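Local atomic coordinates of amine Dehydrogenase (Pseudomonas putida, PDB entry 1JMX), a protein that probably serves as the beta-propeller subunit of a bacterial quinohemoprotein amine dehydrogenase, which oxidises primary amines and passes the electrons on through heme c. Residues 253-258 against 274-279. Sequence-based numbering, arbitrary orientation.
Sequences LTELYF and LNRLAK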
loop_
_atom_site.group_PDB
_atom_site.type_symbol
_atom_site.label_atom_id
_atom_site.label_comp_id
_atom_site.label_asym_id
_atom_site.label_seq_id
_atom_site.Cartn_x
_atom_site.Cartn_y
_atom_site.Cartn_z
ATOM N N LEU B 253 -23.238 12.584 -1.542
ATOM C CA LEU B 253 -22.396 11.497 -1.067
ATOM C C LEU B 253 -22.088 11.554 0.436
ATOM O O LEU B 253 -21.433 12.485 0.911
ATOM C CB LEU B 253 -21.090 11.496 -1.868
ATOM C CG LEU B 253 -20.102 10.328 -1.831
ATOM C CD1 LEU B 253 -19.102 10.520 -2.953
ATOM C CD2 LEU B 253 -19.388 10.228 -0.487
ATOM N N THR B 254 -22.571 10.552 1.166
ATOM C CA THR B 254 -22.322 10.415 2.610
ATOM C C THR B 254 -21.544 9.116 2.869
ATOM O O THR B 254 -20.936 8.942 3.927
ATOM C CB THR B 254 -23.629 10.405 3.438
ATOM O OG1 THR B 254 -24.473 9.321 3.026
ATOM C CG2 THR B 254 -24.365 11.714 3.270
ATOM N N GLU B 255 -21.569 8.224 1.877
ATOM C CA GLU B 255 -20.888 6.928 1.916
ATOM C C GLU B 255 -20.665 6.460 0.475
ATOM O O GLU B 255 -21.260 7.000 -0.466
ATOM C CB GLU B 255 -21.727 5.889 2.667
ATOM C CG GLU B 255 -23.105 5.631 2.063
ATOM C CD GLU B 255 -23.886 4.528 2.771
ATOM O OE1 GLU B 255 -25.116 4.458 2.578
ATOM O OE2 GLU B 255 -23.282 3.715 3.501
ATOM N N LEU B 256 -19.824 5.447 0.303
ATOM C CA LEU B 256 -19.531 4.924 -1.021
ATOM C C LEU B 256 -20.352 3.691 -1.373
ATOM O O LEU B 256 -20.739 2.920 -0.493
ATOM C CB LEU B 256 -18.046 4.583 -1.145
ATOM C CG LEU B 256 -17.006 5.687 -0.943
ATOM C CD1 LEU B 256 -15.616 5.074 -1.099
ATOM C CD2 LEU B 256 -17.212 6.828 -1.937
ATOM N N TYR B 257 -20.617 3.541 -2.676
ATOM C CA TYR B 257 -21.352 2.408 -3.250
ATOM C C TYR B 257 -20.517 1.936 -4.447
ATOM O O TYR B 257 -19.962 2.757 -5.178
ATOM C CB TYR B 257 -22.740 2.828 -3.762
ATOM C CG TYR B 257 -23.626 3.495 -2.735
ATOM C CD1 TYR B 257 -24.095 4.787 -2.937
ATOM C CD2 TYR B 257 -23.947 2.852 -1.537
ATOM C CE1 TYR B 257 -24.851 5.436 -1.974
ATOM C CE2 TYR B 257 -24.707 3.487 -0.565
ATOM C CZ TYR B 257 -25.153 4.786 -0.792
ATOM O OH TYR B 257 -25.892 5.435 0.168
ATOM N N PHE B 258 -20.381 0.624 -4.615
ATOM C CA PHE B 258 -19.625 0.079 -5.741
ATOM C C PHE B 258 -20.529 -0.130 -6.958
ATOM O O PHE B 258 -20.158 0.194 -8.086
ATOM C CB PHE B 258 -18.932 -1.224 -5.348
ATOM C CG PHE B 258 -17.529 -1.034 -4.846
ATOM C CD1 PHE B 258 -17.021 0.244 -4.608
ATOM C CD2 PHE B 258 -16.709 -2.135 -4.619
ATOM C CE1 PHE B 258 -15.712 0.422 -4.151
ATOM C CE2 PHE B 258 -15.395 -1.972 -4.161
ATOM C CZ PHE B 258 -14.897 -0.692 -3.928
ATOM N N LEU B 274 -22.304 -1.445 -0.784
ATOM C CA LEU B 274 -20.897 -1.589 -0.412
ATOM C C LEU B 274 -20.908 -2.047 1.044
ATOM O O LEU B 274 -20.973 -3.241 1.305
ATOM C CB LEU B 274 -20.085 -0.301 -0.603
ATOM C CG LEU B 274 -18.548 -0.420 -0.730
ATOM C CD1 LEU B 274 -17.854 -0.406 0.606
ATOM C CD2 LEU B 274 -18.169 -1.672 -1.497
ATOM N N ASN B 275 -20.901 -1.105 1.987
ATOM C CA ASN B 275 -20.939 -1.443 3.413
ATOM C C ASN B 275 -22.375 -1.423 3.928
ATOM O O ASN B 275 -22.711 -2.124 4.877
ATOM C CB ASN B 275 -20.023 -0.527 4.223
ATOM C CG ASN B 275 -18.553 -0.881 4.045
ATOM O OD1 ASN B 275 -18.219 -1.989 3.626
ATOM N ND2 ASN B 275 -17.669 0.057 4.370
ATOM N N ARG B 276 -23.213 -0.619 3.280
ATOM C CA ARG B 276 -24.637 -0.535 3.591
ATOM C C ARG B 276 -25.379 -0.673 2.268
ATOM O O ARG B 276 -24.816 -0.412 1.205
ATOM C CB ARG B 276 -25.013 0.822 4.200
ATOM C CG ARG B 276 -24.688 0.995 5.669
ATOM C CD ARG B 276 -25.605 2.038 6.303
ATOM N NE ARG B 276 -25.717 3.240 5.478
ATOM C CZ ARG B 276 -26.507 4.275 5.756
ATOM N NH1 ARG B 276 -27.260 4.268 6.848
ATOM N NH2 ARG B 276 -26.574 5.303 4.922
ATOM N N LEU B 277 -26.629 -1.107 2.329
ATOM C CA LEU B 277 -27.451 -1.221 1.135
ATOM C C LEU B 277 -28.378 -0.011 1.247
ATOM O O LEU B 277 -29.152 0.080 2.193
ATOM C CB LEU B 277 -28.272 -2.515 1.169
ATOM C CG LEU B 277 -28.757 -3.188 -0.130
ATOM C CD1 LEU B 277 -29.891 -4.146 0.209
ATOM C CD2 LEU B 277 -29.235 -2.186 -1.158
ATOM N N ALA B 278 -28.276 0.937 0.325
ATOM C CA ALA B 278 -29.124 2.121 0.385
ATOM C C ALA B 278 -30.180 2.148 -0.712
ATOM O O ALA B 278 -29.938 1.724 -1.839
ATOM C CB ALA B 278 -28.288 3.379 0.349
ATOM N N LYS B 279 -31.338 2.699 -0.366
ATOM C CA LYS B 279 -32.486 2.804 -1.254
ATOM C C LYS B 279 -32.747 4.289 -1.453
ATOM O O LYS B 279 -32.993 5.001 -0.486
ATOM C CB LYS B 279 -33.687 2.136 -0.574
ATOM C CG LYS B 279 -34.921 2.002 -1.412
ATOM C CD LYS B 279 -35.922 1.115 -0.689
ATOM C CE LYS B 279 -37.243 1.059 -1.443
ATOM N NZ LYS B 279 -38.204 0.100 -0.834
HETATM O O HOH W 1 -21.587 1.644 1.715
#
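L274 meets F258 with one methyl. Its CD2 sits over a face of the F258 ring, 3.6 Å from the centroid and 18° off the ring normal, a CH-pi contact. With CG swung opposite the backbone N (chi1 -159°), the branch lies where CD2 can cover F258. CB of L274 also packs on L256 O at 3.3 Å.

At N275 the link is a water. It accepts from N275 N and donates to L256 O and E255 OE2, so three polar groups of the two segments share one solvent molecule.

R276 forms the salt bridge. Its guanidinium grips E255 side-on, with NH2 2.9 Å from OE1 and NE 3.2 Å from OE2. The two flat groups are not coplanar: their planes stand 57° apart, and NH2 reaches OE1 from above the carboxylate plane. The bend at chi3 turns the guanidinium across the end of the extended E255 chain. Y257 OH donates to E255 OE1 at 2.7 Å, from the opposite face of the carboxylate. The carboxylate is thereby held by arginine, tyrosine and water together. Replacing E255 by an alanine removes the carboxylate and is likely to leave R276 without its countercharge here and Y257 OH without one of its partners.

A278 closes the contact. Its CB lies 3.2 Å from Y257 OH and comes at the phenol end obliquely, while Y257 OH also hydrogen-bonds Y280 OH.

Strands 257-262 and 276-281 belong to one four-stranded antiparallel sheet, with 269-274 between them. The contact joins the chain entering the first strand to the turn into the third, within a four-stranded blade characteristic of a beta-propeller.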